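Local coordinates for CYTH domain-containing protein (Pyrococcus furiosus, PDB 1YEM) that is of unknown function but has a CYTH domain, and so probably binds triphosphate-bearing compounds in a tunnel through a beta barrel, as its relatives do, at residues B[13-18]-B[132-137]; B[49-54]-B[68-73]; B[39-44]-B[53-58]. All blocks are in the same frame, centred on the assembly; numbering follows the deposited sequence.

Interaction 1 of 3, residues B[13-18]-B[132-137]; sequences IKFKIK and VDIEVI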
loop_
_atom_site.group_PDB
_atom_site.type_symbol
_atom_site.label_atom_id
_atom_site.label_comp_id
_atom_site.label_asym_id
_atom_site.label_seq_id
_atom_site.Cartn_x
_atom_site.Cartn_y
_atom_site.Cartn_z
ATOM N N ILE B 13 16.290 -17.197 12.218
ATOM C CA ILE B 13 15.980 -18.004 13.390
ATOM C C ILE B 13 15.780 -17.087 14.604
ATOM O O ILE B 13 16.552 -16.154 14.829
ATOM C CB ILE B 13 17.081 -19.076 13.671
ATOM C CG1 ILE B 13 17.446 -19.831 12.372
ATOM C CG2 ILE B 13 16.624 -20.058 14.765
ATOM C CD1 ILE B 13 18.502 -20.978 12.544
ATOM N N LYS B 14 14.739 -17.366 15.379
ATOM C CA LYS B 14 14.328 -16.506 16.490
ATOM C C LYS B 14 14.655 -17.184 17.833
ATOM O O LYS B 14 14.334 -18.343 18.042
ATOM C CB LYS B 14 12.822 -16.261 16.405
ATOM C CG LYS B 14 12.219 -15.389 17.491
ATOM C CD LYS B 14 10.673 -15.619 17.584
ATOM C CE LYS B 14 9.921 -15.256 16.293
ATOM N NZ LYS B 14 10.426 -13.961 15.798
ATOM N N PHE B 15 15.254 -16.424 18.744
ATOM C CA PHE B 15 15.664 -16.944 20.021
ATOM C C PHE B 15 15.035 -16.153 21.137
ATOM O O PHE B 15 15.071 -14.949 21.115
ATOM C CB PHE B 15 17.197 -16.894 20.144
ATOM C CG PHE B 15 17.904 -17.793 19.196
ATOM C CD1 PHE B 15 18.162 -17.384 17.902
ATOM C CD2 PHE B 15 18.312 -19.061 19.596
ATOM C CE1 PHE B 15 18.820 -18.217 17.010
ATOM C CE2 PHE B 15 18.969 -19.914 18.719
ATOM C CZ PHE B 15 19.235 -19.490 17.426
ATOM N N LYS B 16 14.456 -16.865 22.107
ATOM C CA LYS B 16 14.020 -16.284 23.374
ATOM C C LYS B 16 15.218 -15.744 24.127
ATOM O O LYS B 16 16.233 -16.438 24.255
ATOM C CB LYS B 16 13.368 -17.344 24.258
ATOM C CG LYS B 16 12.143 -17.984 23.686
ATOM C CD LYS B 16 11.620 -19.085 24.596
ATOM C CE LYS B 16 10.797 -20.113 23.805
ATOM N NZ LYS B 16 10.396 -21.302 24.625
ATOM N N ILE B 17 15.111 -14.514 24.612
ATOM C CA ILE B 17 16.168 -13.899 25.426
ATOM C C ILE B 17 15.577 -13.127 26.604
ATOM O O ILE B 17 14.371 -12.913 26.670
ATOM C CB ILE B 17 17.027 -12.914 24.595
ATOM C CG1 ILE B 17 16.170 -11.759 24.045
ATOM C CG2 ILE B 17 17.736 -13.644 23.475
ATOM C CD1 ILE B 17 16.954 -10.530 23.693
ATOM N N LYS B 18 16.428 -12.735 27.543
ATOM C CA LYS B 18 16.084 -11.677 28.495
ATOM C C LYS B 18 16.884 -10.520 28.000
ATOM O O LYS B 18 18.106 -10.618 27.920
ATOM C CB LYS B 18 16.477 -12.042 29.927
ATOM N N VAL B 132 15.650 -12.263 20.035
ATOM C CA VAL B 132 16.539 -11.845 18.980
ATOM C C VAL B 132 16.298 -12.709 17.738
ATOM O O VAL B 132 16.222 -13.934 17.820
ATOM C CB VAL B 132 18.042 -11.843 19.411
ATOM C CG1 VAL B 132 18.568 -13.242 19.638
ATOM C CG2 VAL B 132 18.867 -11.127 18.368
ATOM N N ASP B 133 16.137 -12.037 16.607
ATOM C CA ASP B 133 16.000 -12.668 15.300
ATOM C C ASP B 133 17.348 -12.521 14.605
ATOM O O ASP B 133 17.828 -11.422 14.434
ATOM C CB ASP B 133 14.915 -11.970 14.460
ATOM C CG ASP B 133 13.496 -12.279 14.941
ATOM O OD1 ASP B 133 13.148 -13.470 15.000
ATOM O OD2 ASP B 133 12.709 -11.339 15.231
ATOM N N ILE B 134 17.960 -13.638 14.227
ATOM C CA ILE B 134 19.244 -13.618 13.532
ATOM C C ILE B 134 18.961 -13.971 12.072
ATOM O O ILE B 134 18.517 -15.074 11.775
ATOM C CB ILE B 134 20.269 -14.592 14.189
ATOM C CG1 ILE B 134 20.353 -14.311 15.704
ATOM C CG2 ILE B 134 21.623 -14.426 13.553
ATOM C CD1 ILE B 134 21.285 -15.249 16.495
ATOM N N GLU B 135 19.206 -13.014 11.183
ATOM C CA GLU B 135 18.696 -13.069 9.812
ATOM C C GLU B 135 19.838 -13.017 8.803
ATOM O O GLU B 135 20.858 -12.353 9.032
ATOM C CB GLU B 135 17.756 -11.886 9.501
ATOM C CG GLU B 135 16.499 -11.736 10.355
ATOM N N VAL B 136 19.636 -13.707 7.683
ATOM C CA VAL B 136 20.498 -13.615 6.514
ATOM C C VAL B 136 19.614 -13.617 5.250
ATOM O O VAL B 136 18.737 -14.481 5.094
ATOM C CB VAL B 136 21.467 -14.813 6.434
ATOM C CG1 VAL B 136 22.307 -14.730 5.172
ATOM C CG2 VAL B 136 22.373 -14.900 7.690
ATOM N N ILE B 137 19.829 -12.652 4.360
ATOM C CA ILE B 137 19.190 -12.679 3.046
ATOM C C ILE B 137 20.098 -13.447 2.080
ATOM O O ILE B 137 21.128 -12.936 1.649
ATOM C CB ILE B 137 18.898 -11.275 2.505
ATOM C CG1 ILE B 137 17.938 -10.536 3.443
ATOM C CG2 ILE B 137 18.269 -11.370 1.109
ATOM C CD1 ILE B 137 17.835 -9.048 3.162
#

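Interaction 2 of 3, residues B[49-54]-B[68-73]; sequences PKLLRI and KEILDE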
loop_
_atom_site.group_PDB
_atom_site.type_symbol
_atom_site.label_atom_id
_atom_site.label_comp_id
_atom_site.label_asym_id
_atom_site.label_seq_id
_atom_site.Cartn_x
_atom_site.Cartn_y
_atom_site.Cartn_z
ATOM N N PRO B 49 0.200 -20.475 3.123
ATOM C CA PRO B 49 1.403 -20.002 3.808
ATOM C C PRO B 49 1.663 -18.485 3.671
ATOM O O PRO B 49 2.811 -18.053 3.758
ATOM C CB PRO B 49 2.502 -20.790 3.105
ATOM C CG PRO B 49 2.024 -20.836 1.653
ATOM C CD PRO B 49 0.493 -20.832 1.719
ATOM N N LYS B 50 0.604 -17.694 3.478
ATOM C CA LYS B 50 0.736 -16.264 3.210
ATOM C C LYS B 50 0.739 -15.482 4.492
ATOM O O LYS B 50 0.145 -15.899 5.477
ATOM C CB LYS B 50 -0.434 -15.754 2.360
ATOM C CG LYS B 50 -0.635 -16.437 1.015
ATOM C CD LYS B 50 -2.008 -16.033 0.433
ATOM C CE LYS B 50 -2.174 -16.442 -1.027
ATOM N NZ LYS B 50 -2.447 -17.896 -1.184
ATOM N N LEU B 51 1.390 -14.326 4.470
ATOM C CA LEU B 51 1.217 -13.326 5.526
ATOM C C LEU B 51 0.984 -11.973 4.892
ATOM O O LEU B 51 1.503 -11.692 3.800
ATOM C CB LEU B 51 2.438 -13.248 6.426
ATOM C CG LEU B 51 2.784 -14.505 7.216
ATOM C CD1 LEU B 51 4.202 -14.407 7.747
ATOM C CD2 LEU B 51 1.766 -14.718 8.352
ATOM N N LEU B 52 0.201 -11.142 5.581
ATOM C CA LEU B 52 -0.139 -9.819 5.107
ATOM C C LEU B 52 -0.235 -8.945 6.298
ATOM O O LEU B 52 -0.999 -9.242 7.198
ATOM C CB LEU B 52 -1.500 -9.829 4.371
ATOM C CG LEU B 52 -2.037 -8.463 3.889
ATOM C CD1 LEU B 52 -1.105 -7.841 2.845
ATOM C CD2 LEU B 52 -3.449 -8.607 3.332
ATOM N N ARG B 53 0.549 -7.874 6.316
ATOM C CA ARG B 53 0.504 -6.922 7.421
ATOM C C ARG B 53 0.838 -5.502 7.011
ATOM O O ARG B 53 1.601 -5.263 6.060
ATOM C CB ARG B 53 1.442 -7.344 8.574
ATOM C CG ARG B 53 2.921 -7.234 8.278
ATOM C CD ARG B 53 3.724 -6.824 9.493
ATOM N NE ARG B 53 4.932 -7.637 9.586
ATOM C CZ ARG B 53 6.040 -7.459 8.873
ATOM N NH1 ARG B 53 6.162 -6.460 8.016
ATOM N NH2 ARG B 53 7.049 -8.278 9.045
ATOM N N ILE B 54 0.246 -4.569 7.749
ATOM C CA ILE B 54 0.563 -3.158 7.647
ATOM C C ILE B 54 1.364 -2.813 8.894
ATOM O O ILE B 54 0.948 -3.122 10.005
ATOM C CB ILE B 54 -0.715 -2.267 7.587
ATOM C CG1 ILE B 54 -1.686 -2.763 6.492
ATOM C CG2 ILE B 54 -0.354 -0.814 7.348
ATOM C CD1 ILE B 54 -1.062 -3.005 5.144
ATOM N N LYS B 68 4.279 -11.828 2.872
ATOM C CA LYS B 68 5.251 -12.928 2.916
ATOM C C LYS B 68 4.642 -14.263 2.520
ATOM O O LYS B 68 3.471 -14.515 2.765
ATOM C CB LYS B 68 5.857 -13.096 4.321
ATOM C CG LYS B 68 6.676 -11.947 4.818
ATOM C CD LYS B 68 7.417 -12.346 6.072
ATOM C CE LYS B 68 8.036 -11.151 6.789
ATOM N NZ LYS B 68 8.660 -11.576 8.070
ATOM N N GLU B 69 5.461 -15.113 1.914
ATOM C CA GLU B 69 5.176 -16.542 1.837
ATOM C C GLU B 69 6.132 -17.280 2.750
ATOM O O GLU B 69 7.356 -17.192 2.590
ATOM C CB GLU B 69 5.315 -17.068 0.407
ATOM C CG GLU B 69 4.007 -17.067 -0.367
ATOM C CD GLU B 69 4.226 -17.014 -1.867
ATOM O OE1 GLU B 69 5.055 -17.826 -2.354
ATOM O OE2 GLU B 69 3.580 -16.163 -2.548
ATOM N N ILE B 70 5.561 -18.000 3.710
ATOM C CA ILE B 70 6.320 -18.868 4.607
ATOM C C ILE B 70 6.705 -20.089 3.790
ATOM O O ILE B 70 5.830 -20.756 3.241
ATOM C CB ILE B 70 5.481 -19.306 5.818
ATOM C CG1 ILE B 70 4.898 -18.101 6.558
ATOM C CG2 ILE B 70 6.325 -20.128 6.775
ATOM C CD1 ILE B 70 3.673 -18.443 7.401
ATOM N N LEU B 71 8.009 -20.357 3.683
ATOM C CA LEU B 71 8.530 -21.389 2.776
ATOM C C LEU B 71 8.919 -22.687 3.484
ATOM O O LEU B 71 9.476 -23.580 2.846
ATOM C CB LEU B 71 9.752 -20.876 2.008
ATOM C CG LEU B 71 9.647 -19.584 1.206
ATOM C CD1 LEU B 71 10.998 -19.246 0.568
ATOM C CD2 LEU B 71 8.549 -19.679 0.133
ATOM N N ASP B 72 8.667 -22.791 4.791
ATOM C CA ASP B 72 8.946 -24.032 5.530
ATOM C C ASP B 72 8.182 -24.090 6.862
ATOM O O ASP B 72 7.676 -23.069 7.352
ATOM C CB ASP B 72 10.476 -24.243 5.741
ATOM C CG ASP B 72 11.126 -23.180 6.670
ATOM O OD1 ASP B 72 10.491 -22.126 6.962
ATOM O OD2 ASP B 72 12.290 -23.415 7.102
ATOM N N GLU B 73 8.097 -25.286 7.436
ATOM C CA GLU B 73 7.364 -25.489 8.694
ATOM C C GLU B 73 8.066 -24.825 9.874
ATOM O O GLU B 73 7.402 -24.373 10.806
ATOM C CB GLU B 73 7.171 -26.990 8.980
#

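Interaction 3 of 3, residues B[39-44]-B[53-58]; sequences QEDVYF and RIRGVH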
loop_
_atom_site.group_PDB
_atom_site.type_symbol
_atom_site.label_atom_id
_atom_site.label_comp_id
_atom_site.label_asym_id
_atom_site.label_seq_id
_atom_site.Cartn_x
_atom_site.Cartn_y
_atom_site.Cartn_z
ATOM N N GLN B 39 7.335 -0.311 16.455
ATOM C CA GLN B 39 6.486 -0.836 15.402
ATOM C C GLN B 39 5.133 -1.226 15.910
ATOM O O GLN B 39 5.007 -1.757 16.998
ATOM C CB GLN B 39 7.123 -2.071 14.760
ATOM C CG GLN B 39 8.528 -1.853 14.223
ATOM C CD GLN B 39 9.218 -3.158 13.868
ATOM O OE1 GLN B 39 8.898 -4.199 14.411
ATOM N NE2 GLN B 39 10.154 -3.101 12.953
ATOM N N GLU B 40 4.122 -0.963 15.089
ATOM C CA GLU B 40 2.791 -1.495 15.289
ATOM C C GLU B 40 2.432 -2.269 14.033
ATOM O O GLU B 40 2.442 -1.718 12.931
ATOM C CB GLU B 40 1.781 -0.385 15.529
ATOM C CG GLU B 40 0.391 -0.931 15.843
ATOM C CD GLU B 40 -0.688 0.139 15.893
ATOM O OE1 GLU B 40 -1.878 -0.240 15.901
ATOM O OE2 GLU B 40 -0.361 1.343 15.923
ATOM N N ASP B 41 2.132 -3.546 14.200
ATOM C CA ASP B 41 1.885 -4.428 13.081
ATOM C C ASP B 41 0.474 -4.913 13.161
ATOM O O ASP B 41 0.083 -5.457 14.180
ATOM C CB ASP B 41 2.823 -5.627 13.130
ATOM C CG ASP B 41 4.253 -5.256 12.870
ATOM O OD1 ASP B 41 5.096 -6.150 12.988
ATOM O OD2 ASP B 41 4.543 -4.082 12.546
ATOM N N VAL B 42 -0.288 -4.709 12.080
ATOM C CA VAL B 42 -1.655 -5.239 11.947
ATOM C C VAL B 42 -1.639 -6.378 10.906
ATOM O O VAL B 42 -1.287 -6.171 9.754
ATOM C CB VAL B 42 -2.644 -4.125 11.518
ATOM C CG1 VAL B 42 -4.089 -4.653 11.437
ATOM C CG2 VAL B 42 -2.570 -2.947 12.467
ATOM N N TYR B 43 -2.004 -7.578 11.332
ATOM C CA TYR B 43 -2.051 -8.732 10.451
ATOM C C TYR B 43 -3.486 -8.988 10.028
ATOM O O TYR B 43 -4.397 -8.882 10.844
ATOM C CB TYR B 43 -1.517 -9.978 11.162
ATOM C CG TYR B 43 -0.033 -10.018 11.262
ATOM C CD1 TYR B 43 0.731 -10.678 10.288
ATOM C CD2 TYR B 43 0.630 -9.396 12.326
ATOM C CE1 TYR B 43 2.110 -10.725 10.373
ATOM C CE2 TYR B 43 2.017 -9.439 12.429
ATOM C CZ TYR B 43 2.755 -10.097 11.445
ATOM O OH TYR B 43 4.135 -10.124 11.519
ATOM N N PHE B 44 -3.662 -9.346 8.753
ATOM C CA PHE B 44 -4.957 -9.655 8.179
ATOM C C PHE B 44 -5.027 -11.125 7.869
ATOM O O PHE B 44 -4.070 -11.671 7.328
ATOM C CB PHE B 44 -5.148 -8.877 6.879
ATOM C CG PHE B 44 -5.366 -7.426 7.085
ATOM C CD1 PHE B 44 -6.606 -6.956 7.444
ATOM C CD2 PHE B 44 -4.325 -6.522 6.933
ATOM C CE1 PHE B 44 -6.825 -5.598 7.651
ATOM C CE2 PHE B 44 -4.534 -5.156 7.137
ATOM C CZ PHE B 44 -5.789 -4.699 7.500
ATOM N N ARG B 53 0.549 -7.874 6.316
ATOM C CA ARG B 53 0.504 -6.922 7.421
ATOM C C ARG B 53 0.838 -5.502 7.011
ATOM O O ARG B 53 1.601 -5.263 6.060
ATOM C CB ARG B 53 1.442 -7.344 8.574
ATOM C CG ARG B 53 2.921 -7.234 8.278
ATOM C CD ARG B 53 3.724 -6.824 9.493
ATOM N NE ARG B 53 4.932 -7.637 9.586
ATOM C CZ ARG B 53 6.040 -7.459 8.873
ATOM N NH1 ARG B 53 6.162 -6.460 8.016
ATOM N NH2 ARG B 53 7.049 -8.278 9.045
ATOM N N ILE B 54 0.246 -4.569 7.749
ATOM C CA ILE B 54 0.563 -3.158 7.647
ATOM C C ILE B 54 1.364 -2.813 8.894
ATOM O O ILE B 54 0.948 -3.122 10.005
ATOM C CB ILE B 54 -0.715 -2.267 7.587
ATOM C CG1 ILE B 54 -1.686 -2.763 6.492
ATOM C CG2 ILE B 54 -0.354 -0.814 7.348
ATOM C CD1 ILE B 54 -1.062 -3.005 5.144
ATOM N N ARG B 55 2.512 -2.191 8.698
ATOM C CA ARG B 55 3.368 -1.812 9.799
ATOM C C ARG B 55 3.441 -0.320 9.854
ATOM O O ARG B 55 3.715 0.307 8.840
ATOM C CB ARG B 55 4.806 -2.387 9.619
ATOM C CG ARG B 55 5.883 -1.777 10.590
ATOM C CD ARG B 55 7.225 -2.558 10.549
ATOM N NE ARG B 55 7.049 -3.898 11.087
ATOM C CZ ARG B 55 7.895 -4.915 10.934
ATOM N NH1 ARG B 55 7.588 -6.106 11.452
ATOM N NH2 ARG B 55 9.026 -4.767 10.294
ATOM N N GLY B 56 3.239 0.240 11.047
ATOM C CA GLY B 56 3.552 1.646 11.302
ATOM C C GLY B 56 4.749 1.770 12.230
ATOM O O GLY B 56 4.865 1.027 13.176
ATOM N N VAL B 57 5.648 2.698 11.931
ATOM C CA VAL B 57 6.844 2.933 12.740
ATOM C C VAL B 57 6.761 4.355 13.320
ATOM O O VAL B 57 7.223 5.331 12.701
ATOM C CB VAL B 57 8.161 2.757 11.920
ATOM C CG1 VAL B 57 9.374 2.891 12.834
ATOM C CG2 VAL B 57 8.196 1.406 11.208
ATOM N N HIS B 58 6.170 4.447 14.514
ATOM C CA HIS B 58 5.860 5.728 15.178
ATOM C C HIS B 58 7.023 6.698 15.223
ATOM O O HIS B 58 6.902 7.837 14.784
ATOM C CB HIS B 58 5.361 5.472 16.612
ATOM C CG HIS B 58 4.922 6.713 17.329
ATOM N ND1 HIS B 58 5.589 7.211 18.432
ATOM C CD2 HIS B 58 3.896 7.568 17.089
ATOM C CE1 HIS B 58 4.989 8.317 18.841
ATOM N NE2 HIS B 58 3.961 8.555 18.042
#

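Interaction 1 of 3, residues B[13-18]-B[132-137]
Lys-14 and Asp-133 face each other on the inner side of the barrel, in an antiparallel non-hydrogen-bonded pair. Their side chains run alongside each other. Lys-14 has CG anti to the backbone N (chi1 180°), and its chain bends at chi3 and chi4. This bend brings NZ to 2.9 Å from Asp-133 OD1, on the syn lone pair of that oxygen, in a salt bridge. The other oxygen, OD2, is hydrogen-bonded to the hydroxyl of Tyr-167, whose ring also makes a cation-pi contact with Lys-14.

The backbone polar groups are paired on both sides of this couple. Ile-13 N reaches Ile-134 O at 3.1 Å. Ile-134 N returns a nearly straight bond (175°) of 2.9 Å to Ile-13 O. Phe-15 N bonds Val-132 O at 2.8 Å, and Val-132 N bonds Phe-15 O at 3.0 Å.

The other face of the sheet is apolar. Ile-134 CD1 lies 3.9 Å from Phe-15 CE1, and Val-132 CG1 touches Phe-15 CB and Ile-17 CG2. Helix 141-154 packs over this face, with Trp-149 meeting the Phe-15 ring edge-to-face.

Lys-14 fits the lysine of the ExExK signature of the CYTH family, and Glu-12 its second glutamate. The pairing with Asp-133 and Tyr-167 is consistent with holding this amine in place where relatives handle phosphate.

Interaction 2 of 3, residues B[49-54]-B[68-73]
Leu-51 and Ile-70 pack their branches against each other at the open end of a beta hairpin. Leu-51 CD1 lies 3.9 Å from Ile-70 CG1, and Leu-51 CG lies 4.0 Å from Ile-70 CD1. Ile-70 has CG1 anti to its carbonyl carbon (chi1 -54°), which lays CG1 and CD1 along Pro-49 O and against Leu-51. The Pro-49 ring adds a further contact: its CB sits 3.3 Å from Ile-70 O. With an alanine in place of Ile-70, Leu-51 CG and CD1 would probably lose the CG1 and CD1 they pack on, and a gap would open beside Pro-49 O.

Three backbone bonds hold this packing in register. Ile-70 N meets Pro-49 O at 2.8 Å. Leu-51 N meets Lys-68 O at 2.7 Å. Lys-68 N meets Leu-51 O at 2.9 Å. The peptide bond before Pro-49 is cis.

Lys-68 shares a face with Leu-51. Its CB touches Leu-51 CB, and its extended chain runs on to Arg-53, where NZ lies 3.8 Å from Arg-53 NH2. Two basic groups are thus brought together, and Lys-68 also makes a cation-pi contact with Phe-78. Lys-50 and Glu-69 point to the other face, where the second subunit lies. Arg-97 of that subunit packs on Lys-50 and makes a long, weak ion pair with Glu-69.

The short strands run at 148° to each other. The hairpin 50-57/62-70 is part of the closed antiparallel barrel of the CYTH fold. Basic side chains projecting inward, here Lys-68 and Arg-53, are consistent with the triphosphate tunnel of CYTH relatives.

Interaction 3 of 3, residues B[39-44]-B[53-58]
Val-42 pairs with Ile-54, and Glu-40 with Gly-56, as antiparallel hydrogen-bonded pairs. The strands run at 168° to each other. Val-42 N meets Ile-54 O at 2.9 Å, and the other three backbone bonds are similar.

On the inner face, Arg-55 grips Asp-41 side-on. A bend at chi3 (-67°) turns its guanidinium edge to the carboxylate. Its NE bonds Asp-41 OD2 and its NH1 bonds Asp-41 OD1, each at 2.9 Å and nearly straight (170°). Both oxygens are met on their syn side. The Gln-39 amide stacks on the Arg-55 guanidinium, its NE2 lying over one face. That NE2 is hydrogen-bonded to Glu-37. Arg-53 NH1 lies over the opposite face.

Tyr-43 supports Arg-53 at two points. Arg-53 CB sits 3.9 Å from the centroid of the Tyr-43 ring, over its face, and Arg-53 NE donates to Tyr-43 OH at 3.2 Å. Asp-41 OD1 is 3.7 Å from Arg-53 NE, a long, charge-only salt bridge.

On the other face, Ile-54 CG1 meets the Phe-44 ring edge, under helix 88-97.

Asp-41 is only weakly paired with Arg-53, so a net positive charge probably remains, with Lys-108 and Arg-110 nearby. The cluster is consistent with a polyphosphate site.

Overall arrangement
All three contacts belong to the same closed antiparallel barrel. Interaction 1 joins the first strand to the last and so closes it. Interactions 2 and 3 lie on successive hairpins and share strand 50-57, with Arg-53 and Ile-54 in both. Their centres are about 15 Å apart, and Leu-52 O probably accepts a hydrogen bond from Phe-44 N at 3.1 Å. Interaction 1 is centred about 17 Å from interaction 2 and about 19 Å from interaction 3. It touches neither; the nearest atoms are about 8 Å away. Interactions 1 and 3 lie on opposite sides of the chain's centre. Lys-14, Asp-133, Lys-68, Arg-53, Asp-41 and Arg-55 point to the barrel interior, probably the substrate tunnel.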